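Local coordinates for protein N-acetylgalactosaminyltransferase 7 (Homo sapiens, PDB 6IWR) that belongs to the GT-A glycosyltransferases and joins a family 2 glycosyltransferase domain to a ricin-type beta-trefoil lectin domain, at residues Ser109-Gly114 / Gly386-Pro391; Met117-Met122 / Asn276-Ile281; Phe155-Trp160 / Phe188-His193; Pro268-Ile273 / His380-Glu385. All coordinates share one frame; numbering follows the deposited sequence.

Contact 1: residues Ser109-Gly114 / Gly386-Pro391; sequences SIKEFG and GWQGNP
Trp387 lays its indole against the C-terminal end of helix 103-113, where Gly114 leaves the helix. The CG of Trp387 is anti to its own backbone N (chi1 -171°), and this carries the ring toward the last turn. One face of the ring receives the backbone of Phe113 and Gly114. Gly114 CA sits 3.9 Å from the centroid of the five-membered ring of Trp387, a CH-pi contact. Gly389 CA, from the loop of Trp387 itself, lies over the opposite face.

The indole edge does the polar work. Trp387 NE1 donates to Glu112 O at 3.2 Å, with an angle of 143° at the hydrogen. The acceptor is close to the ring plane. The donor, however, stands well above the carbonyl plane of Glu112. Next to it, Gln388 N makes a weak hydrogen bond of 3.2 Å to Lys111 O.

Lys111 and Gln388 run side by side and point the same way. Lys111 CG lies 3.6 Å from Gln388 NE2, so the lysine meets the amide with its aliphatic part. At the root of the lysine, Gly386 O takes a CA-H...O contact from Lys111 CA at 3.3 Å.

Outside the pair, Glu112 forms a salt bridge with Lys191, and Arg383 makes a cation-pi contact with Trp387. Gln388 packs on Gln388 of the second subunit. The carbonyls of Lys111 and Glu112 belong to the final helical turn. The indole N-H meets that of Glu112 and, weakly, the Gln388 N-H meets that of Lys111; this might temper the negative end of the helix dipole.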
# COMPACT_ATOMS: atom_id res chain seq x y z
N SER A 109 -4.72 -19.13 -0.72
CA SER A 109 -4.36 -19.36 -2.11
C SER A 109 -3.90 -18.07 -2.79
O SER A 109 -3.04 -18.12 -3.68
CB SER A 109 -5.51 -20.02 -2.88
OG SER A 109 -6.49 -19.10 -3.35
N ILE A 110 -4.41 -16.92 -2.36
CA ILE A 110 -3.92 -15.65 -2.92
C ILE A 110 -2.44 -15.46 -2.59
O ILE A 110 -1.64 -15.12 -3.46
CB ILE A 110 -4.77 -14.47 -2.43
CG1 ILE A 110 -6.22 -14.59 -2.92
CG2 ILE A 110 -4.15 -13.17 -2.89
CD1 ILE A 110 -7.20 -13.71 -2.21
N LYS A 111 -2.06 -15.68 -1.32
CA LYS A 111 -0.64 -15.69 -0.97
C LYS A 111 0.16 -16.56 -1.91
O LYS A 111 1.22 -16.15 -2.39
CB LYS A 111 -0.44 -16.16 0.48
CG LYS A 111 -0.24 -15.04 1.50
CD LYS A 111 -0.07 -15.63 2.89
CE LYS A 111 -0.44 -14.66 3.99
NZ LYS A 111 -0.31 -15.29 5.33
N GLU A 112 -0.31 -17.79 -2.19
CA GLU A 112 0.51 -18.71 -2.98
C GLU A 112 0.57 -18.29 -4.44
O GLU A 112 1.64 -18.38 -5.06
CB GLU A 112 0.01 -20.15 -2.88
CG GLU A 112 0.89 -21.12 -3.72
CD GLU A 112 0.59 -22.61 -3.53
OE1 GLU A 112 1.29 -23.44 -4.14
OE2 GLU A 112 -0.36 -22.95 -2.78
N PHE A 113 -0.55 -17.84 -5.03
CA PHE A 113 -0.66 -17.61 -6.47
C PHE A 113 -0.99 -16.18 -6.89
O PHE A 113 -0.71 -15.82 -8.04
CB PHE A 113 -1.72 -18.54 -7.09
CG PHE A 113 -1.42 -19.99 -6.89
CD1 PHE A 113 -0.59 -20.67 -7.78
CD2 PHE A 113 -1.96 -20.69 -5.83
CE1 PHE A 113 -0.30 -21.99 -7.60
CE2 PHE A 113 -1.67 -22.01 -5.64
CZ PHE A 113 -0.82 -22.67 -6.53
N GLY A 114 -1.56 -15.36 -6.02
CA GLY A 114 -2.03 -14.07 -6.47
C GLY A 114 -3.41 -14.08 -7.08
O GLY A 114 -3.95 -13.01 -7.36
N GLY A 386 -1.53 -9.30 -1.94
CA GLY A 386 -1.29 -10.41 -1.04
C GLY A 386 -0.42 -11.50 -1.61
O GLY A 386 -0.12 -12.47 -0.89
N TRP A 387 0.01 -11.38 -2.86
CA TRP A 387 0.80 -12.43 -3.47
C TRP A 387 2.22 -12.40 -2.93
O TRP A 387 2.67 -11.40 -2.37
CB TRP A 387 0.81 -12.26 -4.99
CG TRP A 387 1.40 -13.40 -5.71
CD1 TRP A 387 1.47 -14.70 -5.31
CD2 TRP A 387 2.03 -13.34 -6.99
NE1 TRP A 387 2.10 -15.46 -6.25
CE2 TRP A 387 2.45 -14.65 -7.30
CE3 TRP A 387 2.27 -12.32 -7.91
CZ2 TRP A 387 3.10 -14.96 -8.49
CZ3 TRP A 387 2.91 -12.63 -9.07
CH2 TRP A 387 3.32 -13.94 -9.36
N GLN A 388 2.92 -13.51 -3.11
CA GLN A 388 4.32 -13.58 -2.72
C GLN A 388 5.00 -14.64 -3.59
O GLN A 388 5.18 -15.79 -3.18
CB GLN A 388 4.45 -13.88 -1.23
CG GLN A 388 3.13 -13.67 -0.47
CD GLN A 388 3.27 -13.79 1.07
OE1 GLN A 388 3.95 -14.69 1.57
NE2 GLN A 388 2.63 -12.88 1.81
N GLY A 389 5.42 -14.25 -4.81
CA GLY A 389 5.37 -12.88 -5.32
C GLY A 389 6.65 -12.13 -4.96
O GLY A 389 6.63 -11.37 -4.00
N ASN A 390 7.76 -12.35 -5.72
CA ASN A 390 9.09 -11.94 -5.23
C ASN A 390 10.22 -11.76 -6.26
O ASN A 390 10.42 -12.61 -7.14
CB ASN A 390 9.57 -12.94 -4.18
CG ASN A 390 9.71 -14.37 -4.72
OD1 ASN A 390 10.58 -15.12 -4.28
ND2 ASN A 390 8.84 -14.75 -5.66
N PRO A 391 11.05 -10.73 -6.09
CA PRO A 391 12.09 -10.43 -7.09
C PRO A 391 13.32 -11.31 -6.91
O PRO A 391 13.55 -11.90 -5.84
CB PRO A 391 12.43 -8.96 -6.81
CG PRO A 391 12.31 -8.86 -5.33
CD PRO A 391 11.13 -9.79 -4.96

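Contact 2: residues Met117-Met122 / Asn276-Ile281; sequences MVASDM and NTYEII
Tyr278 has its CG anti to the carbonyl carbon (chi1 -71°), and this sends the ring toward Ala119 and Ser120. Ser120 has OG anti to its backbone N (chi1 165°). This turns the hydroxyl to helix 160-173, where it is hydrogen-bonded to Arg165 NH1 and Ser161 OG, and leaves CB facing the phenol of Tyr278. The tyrosine belongs to a beta-hairpin of the GT-A domain. Strands 264-274 and 280-281 are its antiparallel arms, and Tyr278 stands in the turn between them, touching Ile273 of the first arm. Helix 117-122 packs on this turn.

Ser120 CA lies over one face of the ring, and Ser120 CB comes to 3.6 Å from CZ of Tyr278. Ala119 points its methyl at the hairpin and comes in obliquely, with CB 3.8 Å from Tyr278 CE1. The same methyl, Ala119 CB, also rests 3.6 Å from Asn276 O. The contact is van der Waals in kind, and no hydrogen bond joins the two segments.

Tyr278 OH is hydrogen-bonded to Asn116 O, just before the helix, and this anchors the far end of the ring. The buried hydroxyls of Ser120 and Tyr278 thus have partners although they do not bond to each other.

Farther along the turn, Glu279 OE2 is hydrogen-bonded to His573 NE2 of the second subunit. At the phenol end of the ring, Ser120 CB and Tyr278 OH are 3.3 Å apart.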
# COMPACT_ATOMS: atom_id res chain seq x y z
N MET A 117 -7.56 -19.03 -5.95
CA MET A 117 -7.57 -20.34 -6.59
C MET A 117 -8.70 -21.23 -6.08
O MET A 117 -9.11 -22.16 -6.79
CB MET A 117 -6.25 -21.06 -6.41
CG MET A 117 -5.14 -20.48 -7.27
SD MET A 117 -5.37 -20.67 -9.06
CE MET A 117 -5.74 -22.42 -9.14
N VAL A 118 -9.22 -20.99 -4.87
CA VAL A 118 -10.35 -21.79 -4.44
C VAL A 118 -11.54 -21.52 -5.35
O VAL A 118 -12.23 -22.45 -5.80
CB VAL A 118 -10.68 -21.57 -2.95
CG1 VAL A 118 -9.52 -20.93 -2.21
CG2 VAL A 118 -11.97 -20.78 -2.76
N ALA A 119 -11.76 -20.25 -5.71
CA ALA A 119 -12.79 -19.92 -6.68
C ALA A 119 -12.48 -20.54 -8.04
O ALA A 119 -13.31 -21.28 -8.59
CB ALA A 119 -12.94 -18.40 -6.79
N SER A 120 -11.28 -20.29 -8.59
CA SER A 120 -10.95 -20.85 -9.90
C SER A 120 -11.15 -22.36 -9.92
O SER A 120 -11.63 -22.92 -10.93
CB SER A 120 -9.52 -20.53 -10.31
OG SER A 120 -9.17 -21.37 -11.39
N ASP A 121 -10.78 -23.05 -8.84
CA ASP A 121 -10.85 -24.50 -8.83
C ASP A 121 -12.28 -25.03 -8.91
O ASP A 121 -12.45 -26.20 -9.25
CB ASP A 121 -10.16 -25.07 -7.58
CG ASP A 121 -8.65 -25.07 -7.70
OD1 ASP A 121 -8.14 -24.60 -8.74
OD2 ASP A 121 -7.99 -25.55 -6.75
N MET A 122 -13.31 -24.24 -8.61
CA MET A 122 -14.67 -24.74 -8.74
C MET A 122 -15.36 -24.34 -10.04
O MET A 122 -16.48 -24.79 -10.29
CB MET A 122 -15.54 -24.32 -7.55
CG MET A 122 -15.09 -23.15 -6.75
SD MET A 122 -16.21 -22.93 -5.34
CE MET A 122 -15.30 -23.74 -4.03
N ASN A 276 -10.53 -12.53 -8.46
CA ASN A 276 -11.26 -13.00 -7.32
C ASN A 276 -12.55 -13.71 -7.70
O ASN A 276 -12.79 -14.84 -7.27
CB ASN A 276 -11.51 -11.81 -6.41
CG ASN A 276 -12.27 -12.18 -5.19
OD1 ASN A 276 -12.02 -13.23 -4.58
ND2 ASN A 276 -13.23 -11.34 -4.83
N THR A 277 -13.39 -13.10 -8.54
CA THR A 277 -14.70 -13.62 -8.87
C THR A 277 -14.84 -14.13 -10.31
O THR A 277 -15.82 -14.81 -10.62
CB THR A 277 -15.75 -12.53 -8.62
OG1 THR A 277 -15.30 -11.29 -9.20
CG2 THR A 277 -15.94 -12.36 -7.10
N TYR A 278 -13.90 -13.78 -11.19
CA TYR A 278 -13.69 -14.37 -12.49
C TYR A 278 -14.68 -13.92 -13.55
O TYR A 278 -14.72 -14.54 -14.61
CB TYR A 278 -13.66 -15.89 -12.41
CG TYR A 278 -12.40 -16.32 -11.74
CD1 TYR A 278 -12.33 -16.37 -10.36
CD2 TYR A 278 -11.25 -16.59 -12.47
CE1 TYR A 278 -11.18 -16.74 -9.72
CE2 TYR A 278 -10.09 -16.95 -11.84
CZ TYR A 278 -10.07 -17.01 -10.46
OH TYR A 278 -8.92 -17.35 -9.82
N GLU A 279 -15.46 -12.87 -13.29
CA GLU A 279 -16.25 -12.28 -14.36
C GLU A 279 -15.33 -11.45 -15.24
O GLU A 279 -14.27 -11.00 -14.80
CB GLU A 279 -17.39 -11.42 -13.80
CG GLU A 279 -17.01 -9.99 -13.44
CD GLU A 279 -16.34 -9.87 -12.08
OE1 GLU A 279 -15.83 -10.90 -11.57
OE2 GLU A 279 -16.32 -8.75 -11.50
N ILE A 280 -15.72 -11.27 -16.50
CA ILE A 280 -14.82 -10.71 -17.50
C ILE A 280 -15.34 -9.34 -17.95
O ILE A 280 -16.45 -9.22 -18.47
CB ILE A 280 -14.63 -11.65 -18.70
CG1 ILE A 280 -14.11 -13.00 -18.20
CG2 ILE A 280 -13.65 -11.04 -19.69
CD1 ILE A 280 -13.85 -13.98 -19.31
N ILE A 281 -14.50 -8.33 -17.74
CA ILE A 281 -14.78 -6.91 -17.95
C ILE A 281 -13.79 -6.38 -18.98
O ILE A 281 -12.61 -6.77 -18.95
CB ILE A 281 -14.64 -6.12 -16.63
CG1 ILE A 281 -15.28 -6.87 -15.45
CG2 ILE A 281 -15.11 -4.73 -16.79
CD1 ILE A 281 -14.21 -7.63 -14.56

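Contact 3: residues Phe155-Trp160 / Phe188-His193; sequences FHNEGW and FSNKEH
Asn157 and Ser189 join two loops at the C-terminal ends of neighbouring parallel strands, 149-155 and 179-186, in the GT-A domain. Asn157 N donates to Ser189 OG at 2.9 Å, and the bond is nearly straight at 164°. The hydroxyl is also hydrogen-bonded to Asp186 OD1 at the end of its own strand.

The amide of Asn157 reaches Asn190 and Lys191, the two residues after Ser189. OD1 of Asn157 accepts from Asn190 N at 2.8 Å, with the donor in the carbonyl plane and on a lone pair. A second, weak bond comes to the same oxygen, Asn157 OD1, from Lys191 N at 3.3 Å. ND2 of Asn157 makes another weak bond to Asn190 OD1. The two asparagine amides stand almost perpendicular, with planes 89° apart.

The loop 155-160 is part of a beta-alpha-beta crossover. Strand 149-155 leads into helix 160-173, which returns the chain to strand 179-186; segment 188-193 follows that second strand. Gly159 is the N-cap residue of the helix.

Lys191 crosses Asn157 at about a right angle, with CG of Lys191 3.4 Å from CG of Asn157. Its chain bends at chi2 and chi3, and NZ goes to Glu112. The first side chain of the helix, Trp160, slides past His193 in the opposite direction. Trp160 CB lies 3.6 Å from His193 ND1, and His193 O comes to the indole edge, 3.6 Å from Trp160 CE3. At the other end of the contact, His156 turns its ring edge toward Phe188 O and is hydrogen-bonded through ND1 to Asp187 O.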
# COMPACT_ATOMS: atom_id res chain seq x y z
N PHE A 155 4.92 -20.44 -18.76
CA PHE A 155 4.39 -20.41 -17.41
C PHE A 155 5.50 -20.63 -16.40
O PHE A 155 6.55 -21.21 -16.70
CB PHE A 155 3.26 -21.43 -17.22
CG PHE A 155 3.71 -22.85 -17.18
CD1 PHE A 155 4.06 -23.45 -15.98
CD2 PHE A 155 3.75 -23.60 -18.35
CE1 PHE A 155 4.46 -24.77 -15.93
CE2 PHE A 155 4.15 -24.93 -18.31
CZ PHE A 155 4.53 -25.51 -17.09
N HIS A 156 5.26 -20.12 -15.19
CA HIS A 156 6.13 -20.36 -14.04
C HIS A 156 5.22 -20.50 -12.83
O HIS A 156 4.58 -19.53 -12.42
CB HIS A 156 7.14 -19.22 -13.86
CG HIS A 156 7.94 -19.31 -12.60
ND1 HIS A 156 9.09 -20.07 -12.48
CD2 HIS A 156 7.76 -18.73 -11.38
CE1 HIS A 156 9.56 -19.97 -11.25
NE2 HIS A 156 8.78 -19.16 -10.57
N ASN A 157 5.16 -21.70 -12.26
CA ASN A 157 4.47 -21.95 -11.00
C ASN A 157 2.99 -21.61 -11.05
O ASN A 157 2.35 -21.41 -10.01
CB ASN A 157 5.14 -21.19 -9.85
CG ASN A 157 6.37 -21.91 -9.34
OD1 ASN A 157 6.67 -23.05 -9.75
ND2 ASN A 157 7.08 -21.28 -8.41
N GLU A 158 2.41 -21.59 -12.25
CA GLU A 158 1.00 -21.27 -12.42
C GLU A 158 0.11 -22.28 -11.69
O GLU A 158 0.45 -23.46 -11.55
CB GLU A 158 0.65 -21.24 -13.90
CG GLU A 158 -0.72 -20.70 -14.21
CD GLU A 158 -0.82 -19.18 -14.03
OE1 GLU A 158 0.24 -18.49 -14.05
OE2 GLU A 158 -1.95 -18.68 -13.85
N GLY A 159 -1.03 -21.79 -11.21
CA GLY A 159 -2.01 -22.68 -10.63
C GLY A 159 -2.58 -23.63 -11.69
O GLY A 159 -2.79 -23.25 -12.84
N TRP A 160 -2.83 -24.87 -11.27
CA TRP A 160 -3.23 -25.89 -12.23
C TRP A 160 -4.48 -25.48 -13.02
O TRP A 160 -4.53 -25.61 -14.25
CB TRP A 160 -3.47 -27.20 -11.49
CG TRP A 160 -4.10 -28.25 -12.32
CD1 TRP A 160 -5.43 -28.44 -12.53
CD2 TRP A 160 -3.41 -29.26 -13.07
NE1 TRP A 160 -5.61 -29.52 -13.37
CE2 TRP A 160 -4.38 -30.03 -13.72
CE3 TRP A 160 -2.06 -29.58 -13.26
CZ2 TRP A 160 -4.05 -31.10 -14.55
CZ3 TRP A 160 -1.74 -30.65 -14.07
CH2 TRP A 160 -2.72 -31.39 -14.70
N PHE A 188 11.10 -23.25 -15.42
CA PHE A 188 11.82 -23.68 -14.22
C PHE A 188 10.95 -23.64 -12.97
O PHE A 188 11.40 -23.23 -11.90
CB PHE A 188 13.09 -22.84 -14.03
CG PHE A 188 14.17 -23.55 -13.29
CD1 PHE A 188 14.59 -24.79 -13.71
CD2 PHE A 188 14.76 -22.98 -12.18
CE1 PHE A 188 15.59 -25.47 -13.03
CE2 PHE A 188 15.77 -23.64 -11.49
CZ PHE A 188 16.19 -24.88 -11.92
N SER A 189 9.69 -24.07 -13.09
CA SER A 189 8.77 -24.11 -11.96
C SER A 189 9.26 -25.11 -10.90
O SER A 189 9.97 -26.07 -11.20
CB SER A 189 7.37 -24.51 -12.43
OG SER A 189 6.88 -23.68 -13.47
N ASN A 190 8.84 -24.89 -9.65
CA ASN A 190 9.11 -25.88 -8.62
C ASN A 190 7.86 -26.60 -8.11
O ASN A 190 8.00 -27.64 -7.48
CB ASN A 190 9.81 -25.24 -7.41
CG ASN A 190 9.44 -23.80 -7.24
OD1 ASN A 190 9.94 -22.94 -7.97
ND2 ASN A 190 8.55 -23.51 -6.30
N LYS A 191 6.66 -26.09 -8.38
CA LYS A 191 5.47 -26.68 -7.79
C LYS A 191 5.17 -28.02 -8.45
O LYS A 191 5.18 -28.16 -9.68
CB LYS A 191 4.28 -25.73 -7.90
CG LYS A 191 4.66 -24.29 -7.60
CD LYS A 191 3.61 -23.49 -6.85
CE LYS A 191 4.32 -22.72 -5.74
NZ LYS A 191 3.51 -21.76 -4.94
N GLU A 192 4.88 -29.02 -7.61
CA GLU A 192 4.82 -30.42 -8.02
C GLU A 192 3.67 -30.73 -8.96
O GLU A 192 3.79 -31.62 -9.81
CB GLU A 192 4.72 -31.30 -6.80
CG GLU A 192 5.36 -32.65 -7.00
CD GLU A 192 4.64 -33.70 -6.22
OE1 GLU A 192 3.90 -33.32 -5.28
OE2 GLU A 192 4.79 -34.90 -6.55
N HIS A 193 2.56 -30.01 -8.87
CA HIS A 193 1.45 -30.29 -9.77
C HIS A 193 1.83 -30.04 -11.22
O HIS A 193 1.25 -30.59 -12.12
CB HIS A 193 0.20 -29.51 -9.38
CG HIS A 193 0.36 -28.03 -9.41
ND1 HIS A 193 -0.03 -27.27 -10.48
CD2 HIS A 193 0.84 -27.17 -8.49
CE1 HIS A 193 0.21 -26.00 -10.23
NE2 HIS A 193 0.74 -25.91 -9.03

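Contact 4: residues Pro268-Ile273 / His380-Glu385; sequences PLIDVI and HIYRLE
Tyr382 sets one edge of its ring against Val272, with CG1 of the valine near the ring plane. CG1 of Val272 lies 3.3 Å from CD2 of Tyr382, and CG2 of Val272 lies 3.4 Å from CE2 of Tyr382. The two side chains cross at about a right angle. The tyrosine CG is anti to its carbonyl carbon (chi1 -81°), which turns the ring back along strand 264-274. One face of the ring is met by His380 ND1.

Strands 264-274 and 376-382 are parallel neighbours in the mixed central sheet of the GT-A fold, with the short segments 48° apart here. His380 N donates to Asp271 O at 2.8 Å. Ile273 N answers with a bond to His380 O at 2.9 Å, and Tyr382 N reaches Ile273 O at 3.2 Å.

Val272 and His380 share one face of the sheet. On the other, Ile273 CG2 packs 3.8 Å from Ile381 CG1. Ile270 lies alongside His380, with CG2 of Ile270 3.8 Å from CB of His380. The His380 side chain is about 3 Å from the bound manganese ion, and its NE2 is hydrogen-bonded to Asp241 OD2. Asp241 and His243 form the DXH motif, which binds the metal in related enzymes.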
# COMPACT_ATOMS: atom_id res chain seq x y z
N PRO A 268 -4.81 -9.04 -29.99
CA PRO A 268 -6.21 -8.99 -29.55
C PRO A 268 -6.44 -7.88 -28.53
O PRO A 268 -5.51 -7.43 -27.86
CB PRO A 268 -6.41 -10.36 -28.90
CG PRO A 268 -5.04 -10.66 -28.32
CD PRO A 268 -4.06 -10.13 -29.35
N LEU A 269 -7.68 -7.43 -28.43
CA LEU A 269 -8.05 -6.61 -27.29
C LEU A 269 -8.00 -7.45 -26.02
O LEU A 269 -8.64 -8.51 -25.93
CB LEU A 269 -9.45 -6.01 -27.46
CG LEU A 269 -9.63 -5.05 -28.64
CD1 LEU A 269 -10.88 -4.18 -28.45
CD2 LEU A 269 -8.40 -4.21 -28.86
N ILE A 270 -7.21 -7.01 -25.05
CA ILE A 270 -6.97 -7.77 -23.83
C ILE A 270 -7.99 -7.31 -22.80
O ILE A 270 -7.92 -6.18 -22.33
CB ILE A 270 -5.55 -7.58 -23.32
CG1 ILE A 270 -4.54 -7.96 -24.41
CG2 ILE A 270 -5.33 -8.43 -22.07
CD1 ILE A 270 -3.10 -7.96 -23.90
N ASP A 271 -8.90 -8.21 -22.42
CA ASP A 271 -9.97 -7.97 -21.45
C ASP A 271 -9.55 -8.45 -20.06
O ASP A 271 -8.68 -9.31 -19.93
CB ASP A 271 -11.27 -8.68 -21.86
CG ASP A 271 -11.94 -8.07 -23.09
OD1 ASP A 271 -11.79 -6.84 -23.31
OD2 ASP A 271 -12.61 -8.82 -23.85
N VAL A 272 -10.23 -7.94 -19.03
CA VAL A 272 -9.86 -8.19 -17.63
C VAL A 272 -10.71 -9.31 -17.05
O VAL A 272 -11.94 -9.17 -16.91
CB VAL A 272 -10.01 -6.93 -16.77
CG1 VAL A 272 -9.68 -7.26 -15.32
CG2 VAL A 272 -9.18 -5.79 -17.30
N ILE A 273 -10.05 -10.38 -16.64
CA ILE A 273 -10.68 -11.45 -15.87
C ILE A 273 -10.42 -11.14 -14.40
O ILE A 273 -9.26 -11.04 -13.97
CB ILE A 273 -10.10 -12.83 -16.23
CG1 ILE A 273 -10.18 -13.13 -17.72
CG2 ILE A 273 -10.80 -13.91 -15.46
CD1 ILE A 273 -9.66 -14.54 -18.02
N HIS A 380 -7.48 -11.84 -19.57
CA HIS A 380 -6.24 -12.01 -18.83
C HIS A 380 -6.59 -11.79 -17.36
O HIS A 380 -7.20 -10.78 -17.03
CB HIS A 380 -5.17 -11.01 -19.33
CG HIS A 380 -3.88 -11.04 -18.56
ND1 HIS A 380 -3.60 -10.16 -17.54
CD2 HIS A 380 -2.79 -11.85 -18.66
CE1 HIS A 380 -2.41 -10.44 -17.03
NE2 HIS A 380 -1.89 -11.45 -17.69
N ILE A 381 -6.26 -12.76 -16.50
CA ILE A 381 -6.54 -12.58 -15.08
C ILE A 381 -5.55 -11.60 -14.49
O ILE A 381 -4.34 -11.71 -14.70
CB ILE A 381 -6.47 -13.90 -14.32
CG1 ILE A 381 -7.14 -15.02 -15.10
CG2 ILE A 381 -7.10 -13.70 -12.95
CD1 ILE A 381 -6.94 -16.37 -14.48
N TYR A 382 -6.05 -10.67 -13.69
CA TYR A 382 -5.20 -9.65 -13.11
C TYR A 382 -4.99 -9.93 -11.64
O TYR A 382 -5.97 -10.19 -10.91
CB TYR A 382 -5.79 -8.26 -13.35
CG TYR A 382 -5.47 -7.76 -14.76
CD1 TYR A 382 -4.18 -7.34 -15.09
CD2 TYR A 382 -6.44 -7.73 -15.77
CE1 TYR A 382 -3.87 -6.88 -16.37
CE2 TYR A 382 -6.14 -7.27 -17.06
CZ TYR A 382 -4.84 -6.85 -17.35
OH TYR A 382 -4.51 -6.40 -18.62
N ARG A 383 -3.72 -9.89 -11.21
CA ARG A 383 -3.31 -10.29 -9.87
C ARG A 383 -4.00 -9.47 -8.79
O ARG A 383 -4.42 -8.34 -9.00
CB ARG A 383 -1.81 -10.13 -9.69
CG ARG A 383 -1.13 -11.36 -9.15
CD ARG A 383 -0.24 -11.88 -10.25
NE ARG A 383 -0.09 -13.33 -10.28
CZ ARG A 383 0.51 -13.97 -11.28
NH1 ARG A 383 0.97 -13.27 -12.31
NH2 ARG A 383 0.64 -15.30 -11.28
N LEU A 384 -4.07 -10.07 -7.61
CA LEU A 384 -4.65 -9.45 -6.43
C LEU A 384 -3.54 -9.17 -5.42
O LEU A 384 -2.51 -9.84 -5.42
CB LEU A 384 -5.70 -10.36 -5.79
CG LEU A 384 -6.72 -10.96 -6.75
CD1 LEU A 384 -7.65 -11.82 -5.94
CD2 LEU A 384 -7.48 -9.88 -7.46
N GLU A 385 -3.76 -8.19 -4.55
CA GLU A 385 -2.73 -7.99 -3.56
C GLU A 385 -2.64 -9.21 -2.66
O GLU A 385 -3.53 -10.07 -2.64
CB GLU A 385 -2.98 -6.74 -2.72
CG GLU A 385 -4.10 -5.88 -3.22
CD GLU A 385 -3.61 -4.65 -3.94
OE1 GLU A 385 -4.32 -3.62 -3.92
OE2 GLU A 385 -2.51 -4.70 -4.54

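Overall arrangement
The contacts lie at graded distances from the manganese ion. Contact 4 is nearest: the side chain of His380 is about 3 Å from the bound manganese ion. The side chains of Trp387 and Glu158 are about 7 and 8 Å away, and that of Tyr278 about 13 Å. Segment 380-385 runs straight into 386-391, and Gly114 O takes a probable hydrogen bond from Leu384 N at 3.0 Å. Contacts 1 and 3 are tied by the salt bridge from Glu112 OE1 to Lys191 NZ (2.9 Å). Ser109 OG and Met117 N form a probable hydrogen bond (2.8 Å) between contacts 1 and 2. Contacts 2 and 4 share a sheet, and their centres are 12 Å apart.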